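Side-chain contacts in chromosome-partitioning protein ParB (Caulobacter vibrioides NA1000, PDB 6S6H), which takes part in chromosome partition and binds DNA at the replication origin, here through its DNA-binding domain on the centromeric parS site: residues T55-A60 and I82-D87; G8-V13 and A42-K47; G72-G77 and Q94-G99. One frame throughout, in Å; residues are numbered along the deposited sequence.

Contact 1 (T55-A60 and I82-D87). With nucleotides of chain D.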
loop_
_atom_site.group_PDB
_atom_site.type_symbol
_atom_site.label_atom_id
_atom_site.label_comp_id
_atom_site.label_asym_id
_atom_site.label_seq_id
_atom_site.Cartn_x
_atom_site.Cartn_y
_atom_site.Cartn_z
ATOM N N THR B 55 -6.354 -0.376 -11.112
ATOM C CA THR B 55 -5.116 -1.136 -11.426
ATOM C C THR B 55 -4.942 -1.192 -12.951
ATOM O O THR B 55 -3.863 -0.810 -13.428
ATOM C CB THR B 55 -5.135 -2.526 -10.774
ATOM O OG1 THR B 55 -5.207 -2.354 -9.360
ATOM C CG2 THR B 55 -3.916 -3.356 -11.107
ATOM N N MET B 56 -5.975 -1.611 -13.686
ATOM C CA MET B 56 -5.904 -1.830 -15.159
ATOM C C MET B 56 -5.856 -0.490 -15.910
ATOM O O MET B 56 -5.159 -0.432 -16.944
ATOM C CB MET B 56 -7.084 -2.673 -15.651
ATOM C CG MET B 56 -6.972 -4.128 -15.231
ATOM S SD MET B 56 -8.352 -5.155 -15.776
ATOM C CE MET B 56 -9.741 -4.241 -15.102
ATOM N N ARG B 57 -6.534 0.545 -15.401
ATOM C CA ARG B 57 -6.532 1.923 -15.974
ATOM C C ARG B 57 -5.093 2.421 -16.185
ATOM O O ARG B 57 -4.881 3.210 -17.129
ATOM C CB ARG B 57 -7.295 2.897 -15.068
ATOM C CG ARG B 57 -8.804 2.882 -15.269
ATOM C CD ARG B 57 -9.517 3.888 -14.385
ATOM N NE ARG B 57 -9.052 5.248 -14.649
ATOM C CZ ARG B 57 -8.589 6.110 -13.744
ATOM N NH1 ARG B 57 -8.544 5.795 -12.458
ATOM N NH2 ARG B 57 -8.180 7.305 -14.138
ATOM N N LEU B 58 -4.147 1.976 -15.347
ATOM C CA LEU B 58 -2.716 2.394 -15.376
ATOM C C LEU B 58 -2.060 2.005 -16.708
ATOM O O LEU B 58 -1.060 2.653 -17.069
ATOM C CB LEU B 58 -1.964 1.741 -14.210
ATOM C CG LEU B 58 -2.388 2.173 -12.809
ATOM C CD1 LEU B 58 -1.666 1.348 -11.756
ATOM C CD2 LEU B 58 -2.138 3.658 -12.590
ATOM N N LEU B 59 -2.578 0.983 -17.399
ATOM C CA LEU B 59 -2.040 0.512 -18.705
ATOM C C LEU B 59 -2.255 1.580 -19.787
ATOM O O LEU B 59 -1.500 1.559 -20.772
ATOM C CB LEU B 59 -2.715 -0.805 -19.095
ATOM C CG LEU B 59 -2.419 -1.995 -18.184
ATOM C CD1 LEU B 59 -3.345 -3.157 -18.511
ATOM C CD2 LEU B 59 -0.960 -2.422 -18.293
ATOM N N ALA B 60 -3.237 2.473 -19.610
ATOM C CA ALA B 60 -3.576 3.568 -20.550
ATOM C C ALA B 60 -2.583 4.733 -20.425
ATOM O O ALA B 60 -2.583 5.594 -21.317
ATOM C CB ALA B 60 -4.992 4.034 -20.305
ATOM N N ILE B 82 -2.916 11.164 -11.729
ATOM C CA ILE B 82 -2.652 12.000 -12.942
ATOM C C ILE B 82 -3.133 11.283 -14.213
ATOM O O ILE B 82 -2.859 11.813 -15.316
ATOM C CB ILE B 82 -1.154 12.364 -13.036
ATOM C CG1 ILE B 82 -0.264 11.134 -13.243
ATOM C CG2 ILE B 82 -0.726 13.174 -11.826
ATOM C CD1 ILE B 82 1.171 11.469 -13.583
ATOM N N ALA B 83 -3.823 10.142 -14.079
ATOM C CA ALA B 83 -4.193 9.234 -15.197
ATOM C C ALA B 83 -5.195 9.907 -16.146
ATOM O O ALA B 83 -5.111 9.648 -17.362
ATOM C CB ALA B 83 -4.749 7.937 -14.657
ATOM N N ALA B 84 -6.108 10.729 -15.610
ATOM C CA ALA B 84 -7.187 11.420 -16.356
ATOM C C ALA B 84 -6.825 12.893 -16.580
ATOM O O ALA B 84 -7.753 13.705 -16.712
ATOM C CB ALA B 84 -8.489 11.289 -15.603
ATOM N N ALA B 85 -5.530 13.221 -16.612
ATOM C CA ALA B 85 -5.004 14.593 -16.806
ATOM C C ALA B 85 -4.684 14.808 -18.289
ATOM O O ALA B 85 -4.466 13.803 -18.996
ATOM C CB ALA B 85 -3.786 14.803 -15.944
ATOM N N ALA B 86 -4.644 16.073 -18.726
ATOM C CA ALA B 86 -4.353 16.490 -20.119
ATOM C C ALA B 86 -2.927 16.069 -20.505
ATOM O O ALA B 86 -2.767 15.468 -21.589
ATOM C CB ALA B 86 -4.546 17.979 -20.268
ATOM N N ASP B 87 -1.939 16.362 -19.650
ATOM C CA ASP B 87 -0.497 16.076 -19.891
ATOM C C ASP B 87 0.077 15.331 -18.685
ATOM O O ASP B 87 0.792 15.912 -17.870
ATOM C CB ASP B 87 0.262 17.371 -20.205
ATOM C CG ASP B 87 1.633 17.164 -20.825
ATOM O OD1 ASP B 87 2.208 16.075 -20.631
ATOM O OD2 ASP B 87 2.117 18.100 -21.502
ATOM P P DT D 5 -11.058 7.223 -16.949
ATOM O OP1 DT D 5 -10.893 8.331 -17.926
ATOM O OP2 DT D 5 -10.033 6.143 -16.894
ATOM O "O5'" DT D 5 -11.212 7.841 -15.487
ATOM C "C5'" DT D 5 -12.151 8.902 -15.261
ATOM C "C4'" DT D 5 -12.375 9.143 -13.786
ATOM O "O4'" DT D 5 -12.919 7.979 -13.136
ATOM C "C3'" DT D 5 -11.148 9.534 -12.956
ATOM O "O3'" DT D 5 -11.162 10.958 -12.796
ATOM C "C2'" DT D 5 -11.345 8.800 -11.634
ATOM C "C1'" DT D 5 -12.744 8.217 -11.757
ATOM N N1 DT D 5 -13.002 6.957 -11.037
ATOM C C2 DT D 5 -13.745 7.024 -9.881
ATOM O O2 DT D 5 -14.164 8.073 -9.421
ATOM N N3 DT D 5 -13.967 5.815 -9.271
ATOM C C4 DT D 5 -13.536 4.573 -9.698
ATOM O O4 DT D 5 -13.818 3.570 -9.049
ATOM C C5 DT D 5 -12.770 4.575 -10.925
ATOM C C7 DT D 5 -12.264 3.275 -11.465
ATOM C C6 DT D 5 -12.548 5.751 -11.526
ATOM P P DT D 6 -9.973 11.718 -12.039
ATOM O OP1 DT D 6 -9.786 13.041 -12.692
ATOM O OP2 DT D 6 -8.820 10.783 -11.914
ATOM O "O5'" DT D 6 -10.578 11.966 -10.586
ATOM C "C5'" DT D 6 -11.836 12.639 -10.425
ATOM C "C4'" DT D 6 -12.250 12.641 -8.973
ATOM O "O4'" DT D 6 -12.537 11.288 -8.555
ATOM C "C3'" DT D 6 -11.204 13.183 -7.996
ATOM O "O3'" DT D 6 -11.837 14.128 -7.125
ATOM C "C2'" DT D 6 -10.691 11.942 -7.282
ATOM C "C1'" DT D 6 -11.893 11.012 -7.324
ATOM N N1 DT D 6 -11.602 9.561 -7.283
ATOM C C2 DT D 6 -12.348 8.769 -6.436
ATOM O O2 DT D 6 -13.214 9.211 -5.700
ATOM N N3 DT D 6 -12.035 7.432 -6.479
ATOM C C4 DT D 6 -11.087 6.822 -7.280
ATOM O O4 DT D 6 -10.919 5.607 -7.212
ATOM C C5 DT D 6 -10.351 7.710 -8.151
ATOM C C7 DT D 6 -9.301 7.138 -9.050
ATOM C C6 DT D 6 -10.646 9.016 -8.114
#
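R57, on helix 49-57, reaches to the loop after helix 76-81, where its NH2 lies 3.5 Å from A83 CB. The packed part of the contact is the guanidinium itself, held between protein and DNA. NE gives a hydrogen bond to OP2 of DT5 of chain D (NE to OP2 2.6 Å), bent to 147° at the hydrogen, while O5' of the same nucleotide sits over one face of the group. NH1 is hydrogen-bonded to N54 OD1 of its own helix and lies 3.7 Å from the methyl C7 of DT6 of chain D. A kink at chi3 (59°) swings the head round to the phosphate. Arginine suits the place: its long arm spans the gap, and its flat, charged head can serve a phosphate and neighbours together. Helix 49-57 is the second helix of the helix-turn-helix (38-45, turn, 49-57), the position of the recognition helix in this motif. In the loop, a type I turn from I82 to A85 brings A83 to the arginine and A84 to the DNA backbone. A84 CB is 3.6 Å from OP1 of DT6 of chain D, a closeness its short side chain allows. On the looser side A60 CB, directed at the loop, stops 6.3 Å from A83 O, and A86 and D87 are exposed, the latter capping helix 88-98 through A90 N.

Contact 2 (G8-V13 and A42-K47); sequences GIIENV and AQTIGK. With nucleotides of chain C.
I10 and T44 meet methyl to methyl where helix 4-11 passes helix 38-45, with I10 CG2 3.4 Å from T44 CG2. The same I10 methyl also touches I45 CG2, at 3.5 Å, so one branch of a single isoleucine serves two consecutive residues of the other helix, and its side chain crosses both at about a right angle. In I10 this branch lies anti to the backbone N while CG1 stands beside that N (chi1 -67°), which turns CG2 to the partner helix. Beta-branched residues suit such a meeting because they offer a methyl close to the main chain; the backbones approach to 5.2 Å between the CA atoms of E11 and I45. E11 contributes the aliphatic part of its chain, CG resting 3.9 Å from the carbonyl O of T44.

The polar bonds lie beside this patch. T44 turns OG1 back to N40 O in its own helix, leaving its methyl for I10. N12 ND2 returns to G8 O within its own segment (2.8 Å, 160° at the hydrogen), closing the end of helix 4-11. Q14 NE2 bonds I45 O, and G46 follows with the positive phi that glycine adopts readily as the helix ends.

Toward the DNA, K47 lays its methylene chain near the phosphate of DA14 of chain C, CD being 3.6 Å from OP2, while NZ makes a weak bond to Q14 OE1. With Y27 of helix 20-34 touching both I45 and V13, the contact packs helix 4-11 against helix 38-45, the first helix of the helix-turn-helix, whose turn before helix 49-57 contains G46 and K47.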
loop_
_atom_site.group_PDB
_atom_site.type_symbol
_atom_site.label_atom_id
_atom_site.label_comp_id
_atom_site.label_asym_id
_atom_site.label_seq_id
_atom_site.Cartn_x
_atom_site.Cartn_y
_atom_site.Cartn_z
ATOM N N GLY B 8 -7.456 -20.354 -9.504
ATOM C CA GLY B 8 -6.083 -20.408 -8.965
ATOM C C GLY B 8 -5.162 -19.410 -9.649
ATOM O O GLY B 8 -4.369 -18.760 -8.942
ATOM N N ILE B 9 -5.264 -19.293 -10.976
ATOM C CA ILE B 9 -4.439 -18.369 -11.814
ATOM C C ILE B 9 -4.758 -16.923 -11.416
ATOM O O ILE B 9 -3.803 -16.146 -11.225
ATOM C CB ILE B 9 -4.681 -18.623 -13.316
ATOM C CG1 ILE B 9 -4.118 -19.978 -13.749
ATOM C CG2 ILE B 9 -4.118 -17.491 -14.164
ATOM C CD1 ILE B 9 -4.631 -20.454 -15.084
ATOM N N ILE B 10 -6.047 -16.587 -11.303
ATOM C CA ILE B 10 -6.533 -15.228 -10.915
ATOM C C ILE B 10 -6.040 -14.916 -9.496
ATOM O O ILE B 10 -5.482 -13.821 -9.290
ATOM C CB ILE B 10 -8.070 -15.134 -11.042
ATOM C CG1 ILE B 10 -8.516 -15.225 -12.505
ATOM C CG2 ILE B 10 -8.596 -13.870 -10.378
ATOM C CD1 ILE B 10 -9.960 -15.630 -12.692
ATOM N N GLU B 11 -6.226 -15.858 -8.569
ATOM C CA GLU B 11 -5.819 -15.739 -7.143
ATOM C C GLU B 11 -4.330 -15.383 -7.043
ATOM O O GLU B 11 -3.988 -14.543 -6.194
ATOM C CB GLU B 11 -6.100 -17.043 -6.396
ATOM C CG GLU B 11 -7.555 -17.211 -5.996
ATOM C CD GLU B 11 -7.876 -18.534 -5.325
ATOM O OE1 GLU B 11 -8.706 -18.537 -4.399
ATOM O OE2 GLU B 11 -7.298 -19.561 -5.727
ATOM N N ASN B 12 -3.481 -15.993 -7.873
ATOM C CA ASN B 12 -2.001 -15.964 -7.702
ATOM C C ASN B 12 -1.378 -14.758 -8.420
ATOM O O ASN B 12 -0.158 -14.567 -8.269
ATOM C CB ASN B 12 -1.358 -17.286 -8.130
ATOM C CG ASN B 12 -1.393 -18.317 -7.020
ATOM O OD1 ASN B 12 -0.407 -18.500 -6.311
ATOM N ND2 ASN B 12 -2.532 -18.967 -6.839
ATOM N N VAL B 13 -2.164 -13.959 -9.144
ATOM C CA VAL B 13 -1.666 -12.716 -9.810
ATOM C C VAL B 13 -1.011 -11.823 -8.748
ATOM O O VAL B 13 0.139 -11.398 -8.969
ATOM C CB VAL B 13 -2.792 -11.976 -10.561
ATOM C CG1 VAL B 13 -2.363 -10.576 -10.995
ATOM C CG2 VAL B 13 -3.291 -12.783 -11.751
ATOM N N ALA B 42 -12.518 -9.178 -8.722
ATOM C CA ALA B 42 -12.493 -8.555 -7.378
ATOM C C ALA B 42 -12.888 -9.587 -6.317
ATOM O O ALA B 42 -12.117 -9.762 -5.356
ATOM C CB ALA B 42 -13.406 -7.353 -7.351
ATOM N N GLN B 43 -14.030 -10.258 -6.497
ATOM C CA GLN B 43 -14.550 -11.278 -5.544
ATOM C C GLN B 43 -13.574 -12.462 -5.464
ATOM O O GLN B 43 -13.418 -13.009 -4.362
ATOM C CB GLN B 43 -15.954 -11.737 -5.946
ATOM C CG GLN B 43 -17.038 -10.718 -5.630
ATOM C CD GLN B 43 -18.437 -11.248 -5.845
ATOM O OE1 GLN B 43 -18.650 -12.434 -6.089
ATOM N NE2 GLN B 43 -19.415 -10.358 -5.763
ATOM N N THR B 44 -12.936 -12.830 -6.581
ATOM C CA THR B 44 -11.967 -13.957 -6.673
ATOM C C THR B 44 -10.716 -13.645 -5.842
ATOM O O THR B 44 -10.258 -14.551 -5.125
ATOM C CB THR B 44 -11.586 -14.266 -8.129
ATOM O OG1 THR B 44 -12.791 -14.476 -8.866
ATOM C CG2 THR B 44 -10.688 -15.477 -8.267
ATOM N N ILE B 45 -10.187 -12.419 -5.940
ATOM C CA ILE B 45 -8.890 -12.021 -5.315
ATOM C C ILE B 45 -9.132 -11.367 -3.948
ATOM O O ILE B 45 -8.136 -10.974 -3.319
ATOM C CB ILE B 45 -8.072 -11.108 -6.255
ATOM C CG1 ILE B 45 -8.624 -9.682 -6.315
ATOM C CG2 ILE B 45 -7.961 -11.731 -7.639
ATOM C CD1 ILE B 45 -7.754 -8.721 -7.090
ATOM N N GLY B 46 -10.390 -11.253 -3.504
ATOM C CA GLY B 46 -10.757 -10.667 -2.198
ATOM C C GLY B 46 -10.440 -9.180 -2.125
ATOM O O GLY B 46 -9.996 -8.725 -1.058
ATOM N N LYS B 47 -10.669 -8.448 -3.218
ATOM C CA LYS B 47 -10.455 -6.978 -3.322
ATOM C C LYS B 47 -11.749 -6.320 -3.814
ATOM O O LYS B 47 -12.727 -7.049 -4.068
ATOM C CB LYS B 47 -9.288 -6.671 -4.268
ATOM C CG LYS B 47 -7.906 -6.985 -3.708
ATOM C CD LYS B 47 -7.424 -5.963 -2.704
ATOM C CE LYS B 47 -6.541 -6.556 -1.626
ATOM N NZ LYS B 47 -5.299 -7.129 -2.193
ATOM P P DA C 14 -9.822 -3.089 -1.378
ATOM O OP1 DA C 14 -10.305 -4.273 -0.627
ATOM O OP2 DA C 14 -9.675 -3.160 -2.857
ATOM O "O5'" DA C 14 -10.790 -1.892 -0.979
ATOM C "C5'" DA C 14 -10.975 -1.564 0.408
ATOM C "C4'" DA C 14 -11.975 -0.444 0.558
ATOM O "O4'" DA C 14 -11.430 0.777 0.009
ATOM C "C3'" DA C 14 -13.305 -0.658 -0.157
ATOM O "O3'" DA C 14 -14.300 -0.044 0.660
ATOM C "C2'" DA C 14 -13.111 0.081 -1.467
ATOM C "C1'" DA C 14 -12.273 1.265 -1.025
ATOM N N9 DA C 14 -11.416 1.852 -2.052
ATOM C C8 DA C 14 -10.690 1.218 -3.031
ATOM N N7 DA C 14 -9.994 2.034 -3.784
ATOM C C5 DA C 14 -10.267 3.288 -3.256
ATOM C C6 DA C 14 -9.834 4.577 -3.610
ATOM N N6 DA C 14 -8.997 4.827 -4.620
ATOM N N1 DA C 14 -10.298 5.617 -2.883
ATOM C C2 DA C 14 -11.137 5.366 -1.867
ATOM N N3 DA C 14 -11.619 4.200 -1.443
ATOM C C4 DA C 14 -11.137 3.189 -2.187
#

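Contact 3 (G72-G77 and Q94-G99). With nucleotides of chain C.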
loop_
_atom_site.group_PDB
_atom_site.type_symbol
_atom_site.label_atom_id
_atom_site.label_comp_id
_atom_site.label_asym_id
_atom_site.label_seq_id
_atom_site.Cartn_x
_atom_site.Cartn_y
_atom_site.Cartn_z
ATOM N N GLY B 72 10.275 3.026 -10.125
ATOM C CA GLY B 72 9.905 3.361 -8.736
ATOM C C GLY B 72 10.074 4.841 -8.431
ATOM O O GLY B 72 10.007 5.204 -7.245
ATOM N N GLU B 73 10.280 5.672 -9.458
ATOM C CA GLU B 73 10.330 7.155 -9.336
ATOM C C GLU B 73 8.932 7.681 -8.982
ATOM O O GLU B 73 8.856 8.722 -8.308
ATOM C CB GLU B 73 10.866 7.782 -10.625
ATOM C CG GLU B 73 12.380 7.725 -10.729
ATOM C CD GLU B 73 12.937 8.012 -12.112
ATOM O OE1 GLU B 73 13.151 9.201 -12.434
ATOM O OE2 GLU B 73 13.149 7.042 -12.871
ATOM N N LEU B 74 7.878 6.989 -9.428
ATOM C CA LEU B 74 6.465 7.219 -9.015
ATOM C C LEU B 74 5.918 5.941 -8.378
ATOM O O LEU B 74 6.374 4.851 -8.766
ATOM C CB LEU B 74 5.614 7.584 -10.237
ATOM C CG LEU B 74 5.894 8.938 -10.886
ATOM C CD1 LEU B 74 4.961 9.163 -12.067
ATOM C CD2 LEU B 74 5.754 10.074 -9.885
ATOM N N THR B 75 4.958 6.080 -7.464
ATOM C CA THR B 75 4.126 4.970 -6.929
ATOM C C THR B 75 2.842 4.878 -7.757
ATOM O O THR B 75 2.577 5.806 -8.546
ATOM C CB THR B 75 3.793 5.167 -5.444
ATOM O OG1 THR B 75 2.760 6.148 -5.353
ATOM C CG2 THR B 75 4.986 5.590 -4.614
ATOM N N ALA B 76 2.079 3.799 -7.571
ATOM C CA ALA B 76 0.758 3.560 -8.198
ATOM C C ALA B 76 -0.195 4.716 -7.863
ATOM O O ALA B 76 -0.956 5.119 -8.755
ATOM C CB ALA B 76 0.205 2.234 -7.732
ATOM N N GLY B 77 -0.144 5.218 -6.623
ATOM C CA GLY B 77 -0.969 6.335 -6.118
ATOM C C GLY B 77 -0.752 7.616 -6.909
ATOM O O GLY B 77 -1.754 8.269 -7.265
ATOM N N GLN B 94 6.822 17.106 -12.587
ATOM C CA GLN B 94 6.576 18.030 -11.445
ATOM C C GLN B 94 6.572 17.242 -10.129
ATOM O O GLN B 94 7.134 17.751 -9.144
ATOM C CB GLN B 94 5.256 18.783 -11.630
ATOM C CG GLN B 94 5.361 19.971 -12.575
ATOM C CD GLN B 94 4.004 20.523 -12.942
ATOM O OE1 GLN B 94 3.626 21.616 -12.533
ATOM N NE2 GLN B 94 3.251 19.760 -13.718
ATOM N N ILE B 95 5.951 16.059 -10.116
ATOM C CA ILE B 95 5.837 15.168 -8.919
ATOM C C ILE B 95 7.243 14.747 -8.471
ATOM O O ILE B 95 7.518 14.798 -7.256
ATOM C CB ILE B 95 4.939 13.950 -9.222
ATOM C CG1 ILE B 95 3.474 14.362 -9.386
ATOM C CG2 ILE B 95 5.098 12.868 -8.159
ATOM C CD1 ILE B 95 2.655 13.383 -10.189
ATOM N N ILE B 96 8.095 14.350 -9.419
ATOM C CA ILE B 96 9.471 13.835 -9.154
ATOM C C ILE B 96 10.378 15.006 -8.753
ATOM O O ILE B 96 11.159 14.833 -7.804
ATOM C CB ILE B 96 10.016 13.065 -10.375
ATOM C CG1 ILE B 96 9.154 11.842 -10.699
ATOM C CG2 ILE B 96 11.473 12.681 -10.163
ATOM C CD1 ILE B 96 9.307 11.340 -12.115
ATOM N N GLU B 97 10.279 16.139 -9.455
ATOM C CA GLU B 97 11.055 17.383 -9.171
ATOM C C GLU B 97 10.736 17.890 -7.759
ATOM O O GLU B 97 11.688 18.208 -7.021
ATOM C CB GLU B 97 10.749 18.474 -10.204
ATOM C CG GLU B 97 11.841 18.658 -11.247
ATOM C CD GLU B 97 13.006 19.542 -10.822
ATOM O OE1 GLU B 97 14.061 19.488 -11.491
ATOM O OE2 GLU B 97 12.862 20.289 -9.828
ATOM N N GLY B 98 9.449 17.967 -7.406
ATOM C CA GLY B 98 8.963 18.570 -6.147
ATOM C C GLY B 98 8.960 17.599 -4.975
ATOM O O GLY B 98 8.841 18.070 -3.825
ATOM N N GLY B 99 9.079 16.294 -5.239
ATOM C CA GLY B 99 8.935 15.232 -4.223
ATOM C C GLY B 99 7.545 15.240 -3.605
ATOM O O GLY B 99 7.445 15.038 -2.385
ATOM P P DT C 12 1.269 2.831 -3.405
ATOM O OP1 DT C 12 2.015 1.672 -3.957
ATOM O OP2 DT C 12 0.686 3.840 -4.329
ATOM O "O5'" DT C 12 0.111 2.253 -2.482
ATOM C "C5'" DT C 12 0.428 1.325 -1.443
ATOM C "C4'" DT C 12 -0.817 0.625 -0.952
ATOM O "O4'" DT C 12 -1.660 1.548 -0.229
ATOM C "C3'" DT C 12 -1.697 0.001 -2.031
ATOM O "O3'" DT C 12 -2.149 -1.247 -1.507
ATOM C "C2'" DT C 12 -2.819 1.008 -2.210
ATOM C "C1'" DT C 12 -2.943 1.648 -0.830
ATOM N N1 DT C 12 -3.337 3.077 -0.788
ATOM C C2 DT C 12 -4.161 3.489 0.235
ATOM O O2 DT C 12 -4.630 2.725 1.061
ATOM N N3 DT C 12 -4.433 4.836 0.243
ATOM C C4 DT C 12 -3.958 5.789 -0.640
ATOM O O4 DT C 12 -4.295 6.964 -0.512
ATOM C C5 DT C 12 -3.094 5.286 -1.683
ATOM C C7 DT C 12 -2.537 6.244 -2.689
ATOM C C6 DT C 12 -2.814 3.977 -1.692
ATOM P P DG C 11 3.277 9.201 -0.634
ATOM O OP1 DG C 11 4.347 9.566 -1.600
ATOM O OP2 DG C 11 2.059 10.050 -0.548
ATOM O "O5'" DG C 11 2.777 7.704 -0.858
ATOM C "C5'" DG C 11 3.700 6.610 -0.904
ATOM C "C4'" DG C 11 2.951 5.300 -0.862
ATOM O "O4'" DG C 11 2.016 5.301 0.244
ATOM C "C3'" DG C 11 2.121 4.979 -2.108
ATOM O "O3'" DG C 11 2.225 3.569 -2.361
ATOM C "C2'" DG C 11 0.732 5.461 -1.727
ATOM C "C1'" DG C 11 0.680 5.205 -0.230
ATOM N N9 DG C 11 -0.126 6.159 0.522
ATOM C C8 DG C 11 -0.153 7.525 0.372
ATOM N N7 DG C 11 -0.960 8.117 1.211
ATOM C C5 DG C 11 -1.501 7.078 1.957
ATOM C C6 DG C 11 -2.454 7.102 3.007
ATOM O O6 DG C 11 -3.023 8.076 3.511
ATOM N N1 DG C 11 -2.723 5.822 3.481
ATOM C C2 DG C 11 -2.154 4.667 3.005
ATOM N N2 DG C 11 -2.543 3.528 3.596
ATOM N N3 DG C 11 -1.269 4.632 2.021
ATOM C C4 DG C 11 -0.991 5.865 1.547
#
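OP2 of DT12 of chain C receives the backbone N-H of G77, with 2.8 Å between G77 N and OP2 and an angle of 145° at the hydrogen. T75 OG1 lies 3.3 Å from this oxygen, at best a weak bond, and it also pairs with H78 ND1. T75 occupies the N-cap of helix 76-81, so the phosphate sits at the start of a helix, where the N-H groups of the first turn point off the end and the helix dipole would probably favour a negative charge. Threonine holds OG1 between its backbone N and carbonyl carbon (chi1 77°); OG1 and, less closely, CG2 lie against the sugar of DG11 of chain C. Glycine fits at 77, since a side chain there would run into the methyl C7 of DT12 of chain C.

The preceding residues turn from the DNA to helix 88-98. L74 pushes CD2 against CG2 of I95, at 3.3 Å, and the same methyl lies 3.9 Å from CG1 of I96; its side chain crosses both at about a right angle. A leucine suits this buried spot because one branch, CD2, reaches far enough from the backbone to touch both isoleucines. Nearer the surface, the CB of E73 faces I96 CD1 at 4.2 Å, while E73 OE2 bonds S71 OG. Y68 of helix 63-71 touches L74, I96 and E73, adding a third helix. In this ParB HTH domain L74 thus joins the loop before helix 76-81 to helix 88-98, and that helix receives a DNA phosphate at its N-terminus, a classic phosphate-binding site, in helix 76-81.

Contacts 1 and 3 are neighbours, their centres 14 Å apart, and their segments alternate along the chain. They touch directly: I82 CG2 of contact 1 lies 3.8 Å from I95 CD1 of contact 3, so the loop after helix 76-81 and the loop before it both pack on helix 88-98. Each also meets the DNA, contact 1 on chain D and contact 3 on chain C, which places the two ends of helix 76-81 near opposite strands. Contact 2 stands apart, its centre 23 Å from that of contact 1 and 29 Å from that of contact 3, yet K47 brings it close to chain C as well; helices 38-45 and 49-57, consecutive in the chain, connect it to contact 1.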